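PDB 3EVT: phosphoglycerate dehydrogenase from Lactobacillus plantarum, which probably catalyses the NAD-dependent oxidation of 3-phosphoglycerate to 3-phosphohydroxypyruvate, the entry step of serine biosynthesis, as a member of the D-2-hydroxyacid dehydrogenase family. Local coordinates for residues Leu140-Thr145 and Ser151-Ala156; Glu100-Ala105 and Met222-Gly227. All coordinates share one frame; numbering follows the deposited sequence.

Contact 1 of 2, residues Leu140-Thr145 and Ser151-Ala156; sequences LLIYGT and SLAAKA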
loop_
_atom_site.group_PDB
_atom_site.type_symbol
_atom_site.label_atom_id
_atom_site.label_comp_id
_atom_site.label_asym_id
_atom_site.label_seq_id
_atom_site.Cartn_x
_atom_site.Cartn_y
_atom_site.Cartn_z
ATOM N N LEU A 140 -0.782 -13.672 -1.471
ATOM C CA LEU A 140 0.634 -13.496 -1.251
ATOM C C LEU A 140 1.110 -14.614 -0.290
ATOM O O LEU A 140 0.648 -14.718 0.831
ATOM C CB LEU A 140 0.851 -12.124 -0.621
ATOM C CG LEU A 140 2.264 -11.776 -0.159
ATOM C CD1 LEU A 140 3.198 -11.896 -1.351
ATOM C CD2 LEU A 140 2.367 -10.370 0.476
ATOM N N LEU A 141 2.065 -15.408 -0.748
ATOM C CA LEU A 141 2.745 -16.381 0.082
ATOM C C LEU A 141 4.158 -15.887 0.468
ATOM O O LEU A 141 5.035 -15.689 -0.394
ATOM C CB LEU A 141 2.807 -17.723 -0.692
ATOM C CG LEU A 141 3.589 -18.848 0.044
ATOM C CD1 LEU A 141 2.969 -19.186 1.429
ATOM C CD2 LEU A 141 3.634 -20.077 -0.858
ATOM N N ILE A 142 4.401 -15.684 1.760
ATOM C CA ILE A 142 5.744 -15.234 2.235
ATOM C C ILE A 142 6.429 -16.308 3.101
ATOM O O ILE A 142 5.858 -16.787 4.063
ATOM C CB ILE A 142 5.660 -13.934 3.108
ATOM C CG1 ILE A 142 4.751 -12.865 2.449
ATOM C CG2 ILE A 142 7.088 -13.375 3.481
ATOM C CD1 ILE A 142 4.319 -11.696 3.455
ATOM N N TYR A 143 7.653 -16.659 2.724
ATOM C CA TYR A 143 8.534 -17.529 3.475
ATOM C C TYR A 143 9.378 -16.685 4.409
ATOM O O TYR A 143 10.228 -15.885 3.953
ATOM C CB TYR A 143 9.471 -18.304 2.508
ATOM C CG TYR A 143 8.811 -19.430 1.709
ATOM C CD1 TYR A 143 9.087 -20.778 2.012
ATOM C CD2 TYR A 143 7.949 -19.152 0.633
ATOM C CE1 TYR A 143 8.523 -21.805 1.280
ATOM C CE2 TYR A 143 7.366 -20.171 -0.102
ATOM C CZ TYR A 143 7.665 -21.511 0.239
ATOM O OH TYR A 143 7.086 -22.556 -0.456
ATOM N N GLY A 144 9.150 -16.859 5.711
ATOM C CA GLY A 144 9.791 -16.010 6.696
ATOM C C GLY A 144 8.755 -15.142 7.367
ATOM O O GLY A 144 8.247 -14.176 6.759
ATOM N N THR A 145 8.432 -15.450 8.612
ATOM C CA THR A 145 7.413 -14.687 9.330
ATOM C C THR A 145 8.060 -13.878 10.485
ATOM O O THR A 145 7.398 -13.534 11.484
ATOM C CB THR A 145 6.232 -15.592 9.807
ATOM O OG1 THR A 145 6.704 -16.561 10.757
ATOM C CG2 THR A 145 5.598 -16.332 8.626
ATOM N N SER A 151 5.838 -7.159 8.587
ATOM C CA SER A 151 5.563 -5.804 8.114
ATOM C C SER A 151 5.107 -5.829 6.654
ATOM O O SER A 151 4.219 -5.090 6.284
ATOM C CB SER A 151 6.720 -4.841 8.396
ATOM O OG SER A 151 7.689 -4.882 7.366
ATOM N N LEU A 152 5.663 -6.730 5.845
ATOM C CA LEU A 152 5.131 -6.944 4.490
ATOM C C LEU A 152 3.668 -7.415 4.532
ATOM O O LEU A 152 2.811 -6.850 3.834
ATOM C CB LEU A 152 5.990 -7.915 3.680
ATOM C CG LEU A 152 5.425 -8.240 2.275
ATOM C CD1 LEU A 152 5.129 -6.971 1.431
ATOM C CD2 LEU A 152 6.346 -9.226 1.492
ATOM N N ALA A 153 3.399 -8.458 5.333
ATOM C CA ALA A 153 2.026 -8.918 5.623
ATOM C C ALA A 153 1.030 -7.811 6.012
ATOM O O ALA A 153 -0.126 -7.786 5.529
ATOM C CB ALA A 153 2.039 -9.985 6.711
ATOM N N ALA A 154 1.442 -6.934 6.925
ATOM C CA ALA A 154 0.562 -5.846 7.366
ATOM C C ALA A 154 0.201 -4.964 6.169
ATOM O O ALA A 154 -0.961 -4.601 5.993
ATOM C CB ALA A 154 1.231 -4.989 8.481
ATOM N N LYS A 155 1.194 -4.599 5.349
ATOM C CA LYS A 155 0.870 -3.668 4.243
ATOM C C LYS A 155 0.017 -4.320 3.157
ATOM O O LYS A 155 -0.936 -3.727 2.669
ATOM C CB LYS A 155 2.127 -3.085 3.629
ATOM C CG LYS A 155 2.926 -2.197 4.531
ATOM C CD LYS A 155 4.241 -1.810 3.840
ATOM C CE LYS A 155 5.203 -1.309 4.885
ATOM N NZ LYS A 155 4.669 -0.046 5.408
ATOM N N ALA A 156 0.355 -5.557 2.806
ATOM C CA ALA A 156 -0.314 -6.296 1.769
ATOM C C ALA A 156 -1.766 -6.493 2.199
ATOM O O ALA A 156 -2.708 -6.299 1.427
ATOM C CB ALA A 156 0.391 -7.656 1.589
#
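Leu-140 and Ile-142, two residues apart on the strand, both direct their side chains at helix 151-156 and meet Leu-152, which sits across their two tips from the helix side. The tightest spot is at the start of the strand segment, where Leu-140 CD2 meets the methyl CB of Ala-156 at 3.5 Å. The same CD2 lies 4.1 Å from Leu-152 CG. Ile-142 reaches across with CD1, 3.8 Å from Leu-152 CD2 and 3.9 Å from the backbone N of Ala-153; CG1 set anti to the carbonyl carbon (chi1 -46°) carries that methyl to the helix. With an alanine in place of Leu-152, Ile-142 CD1 and Leu-140 CD2 would probably lose the branched end they both rest on, opening a gap between strand and helix. Another flank of the helix, partly exposed, carries Ser-151, hydrogen-bonded to Ser-99, and Lys-155, salt-bridged to Asp-96; neither side chain touches the strand. Strand and helix run nearly antiparallel (171°), their axes 10.2 Å apart, as the first two elements of a beta-alpha-beta unit completed by strand 162-167; Gly-144 begins a probable Rossmann-type GxGxxG turn. Strands 162-167 and 194-197 flank strand 139-143, and helix 93-110 packs on Leu-152.

Contact 2 of 2, residues Glu100-Ala105 and Met222-Gly227; sequences ESVLAA and MLINIG
Val-102 and Ile-226 make the closest apolar contact between helix 100-105 and the loop just after strand 222-225: Val-102 CG2 lies 3.7 Å from Ile-226 CD1, and the two side chains cross at about a right angle. Ile-226 holds CG1 between its backbone N and carbonyl carbon (chi1 46°), which brings CD1 over the valine methyl, while its CG2 stands 4.1 Å from the same Val-102 CG2. The other valine branch, CG1, faces Ile-224 CD1 at 4.2 Å, so one residue of the helix serves two residues of 222-227. Farther along, Met-222 stretches out fully extended and lays its terminal methyl against the last turn of the helix segment. There CE approaches the carbonyl O of Ala-105 at 3.6 Å and the CB of Ala-105 at 4.3 Å, both van der Waals contacts. Helix 93-110 thereby packs on the parallel sheet of the probable Rossmann-type NAD-binding domain, Val-102 also touching Val-196 of strand 194-197.

Polar bonding lies beyond this interface. Asn-225 OD1 accepts from Gly-227 N at 2.8 Å in an Asx turn, the donor sitting 37° above the carbonyl plane, and also takes a bond from Asn-197 ND2. Glu-100 binds backbone N atoms of Leu-135 and Thr-136 of the second subunit, and Ser-101 binds Arg-111 of that subunit. The helix is thus joined to its own sheet mainly by apolar contacts and to the partner chain partly by polar bonds, which suggests that burial and shape fit, rather than directed bonds, hold it against strand 222-225.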
loop_
_atom_site.group_PDB
_atom_site.type_symbol
_atom_site.label_atom_id
_atom_site.label_comp_id
_atom_site.label_asym_id
_atom_site.label_seq_id
_atom_site.Cartn_x
_atom_site.Cartn_y
_atom_site.Cartn_z
ATOM N N GLU A 100 8.047 -2.002 1.312
ATOM C CA GLU A 100 7.748 -1.096 0.182
ATOM C C GLU A 100 8.393 -1.541 -1.148
ATOM O O GLU A 100 7.763 -1.485 -2.201
ATOM C CB GLU A 100 8.174 0.345 0.515
ATOM C CG GLU A 100 7.248 1.019 1.574
ATOM C CD GLU A 100 7.416 2.527 1.566
ATOM O OE1 GLU A 100 7.961 3.041 0.535
ATOM O OE2 GLU A 100 6.980 3.185 2.559
ATOM N N SER A 101 9.648 -1.993 -1.113
ATOM C CA SER A 101 10.276 -2.623 -2.301
ATOM C C SER A 101 9.530 -3.809 -2.846
ATOM O O SER A 101 9.416 -3.964 -4.061
ATOM C CB SER A 101 11.690 -3.076 -1.990
ATOM O OG SER A 101 12.488 -1.921 -1.728
ATOM N N VAL A 102 9.025 -4.675 -1.972
ATOM C CA VAL A 102 8.228 -5.809 -2.486
ATOM C C VAL A 102 6.921 -5.299 -3.126
ATOM O O VAL A 102 6.527 -5.729 -4.220
ATOM C CB VAL A 102 7.946 -6.841 -1.402
ATOM C CG1 VAL A 102 7.054 -7.989 -1.971
ATOM C CG2 VAL A 102 9.284 -7.395 -0.874
ATOM N N LEU A 103 6.238 -4.380 -2.462
ATOM C CA LEU A 103 4.979 -3.857 -3.019
ATOM C C LEU A 103 5.266 -3.239 -4.394
ATOM O O LEU A 103 4.462 -3.366 -5.326
ATOM C CB LEU A 103 4.342 -2.824 -2.071
ATOM C CG LEU A 103 3.891 -3.249 -0.653
ATOM C CD1 LEU A 103 3.468 -1.995 0.118
ATOM C CD2 LEU A 103 2.730 -4.258 -0.695
ATOM N N ALA A 104 6.426 -2.578 -4.507
ATOM C CA ALA A 104 6.834 -1.873 -5.704
ATOM C C ALA A 104 7.034 -2.845 -6.839
ATOM O O ALA A 104 6.629 -2.583 -7.988
ATOM C CB ALA A 104 8.144 -1.081 -5.428
ATOM N N ALA A 105 7.664 -3.977 -6.536
ATOM C CA ALA A 105 7.892 -4.969 -7.547
ATOM C C ALA A 105 6.541 -5.493 -8.062
ATOM O O ALA A 105 6.348 -5.655 -9.265
ATOM C CB ALA A 105 8.758 -6.106 -6.967
ATOM N N MET A 222 4.198 -14.724 -9.494
ATOM C CA MET A 222 5.406 -13.935 -9.630
ATOM C C MET A 222 6.339 -14.300 -8.428
ATOM O O MET A 222 5.880 -14.427 -7.277
ATOM C CB MET A 222 5.026 -12.438 -9.658
ATOM C CG MET A 222 6.209 -11.435 -9.649
ATOM S SD MET A 222 5.724 -9.686 -9.687
ATOM C CE MET A 222 7.390 -9.034 -9.796
ATOM N N LEU A 223 7.630 -14.502 -8.693
ATOM C CA LEU A 223 8.544 -14.867 -7.617
ATOM C C LEU A 223 9.372 -13.666 -7.235
ATOM O O LEU A 223 9.908 -12.994 -8.125
ATOM C CB LEU A 223 9.473 -16.028 -8.009
ATOM C CG LEU A 223 10.553 -16.326 -6.937
ATOM C CD1 LEU A 223 9.931 -17.053 -5.714
ATOM C CD2 LEU A 223 11.633 -17.180 -7.553
ATOM N N ILE A 224 9.480 -13.380 -5.931
ATOM C CA ILE A 224 10.284 -12.245 -5.507
ATOM C C ILE A 224 11.287 -12.673 -4.472
ATOM O O ILE A 224 10.909 -13.256 -3.469
ATOM C CB ILE A 224 9.413 -11.088 -4.952
ATOM C CG1 ILE A 224 8.451 -10.577 -6.055
ATOM C CG2 ILE A 224 10.344 -9.948 -4.435
ATOM C CD1 ILE A 224 7.147 -10.202 -5.581
ATOM N N ASN A 225 12.562 -12.359 -4.682
ATOM C CA ASN A 225 13.597 -12.774 -3.721
ATOM C C ASN A 225 14.248 -11.596 -3.031
ATOM O O ASN A 225 14.981 -10.822 -3.636
ATOM C CB ASN A 225 14.709 -13.644 -4.373
ATOM C CG ASN A 225 15.573 -14.323 -3.324
ATOM O OD1 ASN A 225 15.291 -14.216 -2.124
ATOM N ND2 ASN A 225 16.610 -15.035 -3.757
ATOM N N ILE A 226 13.987 -11.459 -1.746
ATOM C CA ILE A 226 14.634 -10.430 -0.957
ATOM C C ILE A 226 15.279 -11.172 0.216
ATOM O O ILE A 226 15.518 -10.604 1.257
ATOM C CB ILE A 226 13.623 -9.382 -0.440
ATOM C CG1 ILE A 226 12.383 -10.075 0.130
ATOM C CG2 ILE A 226 13.223 -8.388 -1.543
ATOM C CD1 ILE A 226 11.698 -9.305 1.216
ATOM N N GLY A 227 15.528 -12.470 0.053
ATOM C CA GLY A 227 16.200 -13.263 1.094
ATOM C C GLY A 227 17.660 -13.198 0.724
ATOM O O GLY A 227 18.246 -12.111 0.788
#

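The centres of contact 1 and contact 2 lie about 10 Å apart, and both rest on one seven-stranded parallel sheet, on which strand 194-197 separates strand 139-143 from strand 222-225. Along the chain, helix 93-110 comes first, then strand 139-143, helix 147-158 and finally strand 222-225, which nests contact 1 inside the loop that contact 2 closes. The two helices also meet directly: Leu-152 CD2 of contact 1 packs on Val-102 CG1 of contact 2 at 3.7 Å, and Lys-155 CD lies 3.8 Å from Leu-103 CD1. Together the contacts join helices 93-110 and 147-158 to each other and to the sheet of the probable NAD-binding Rossmann domain, with helix 93-110 also reaching the second subunit.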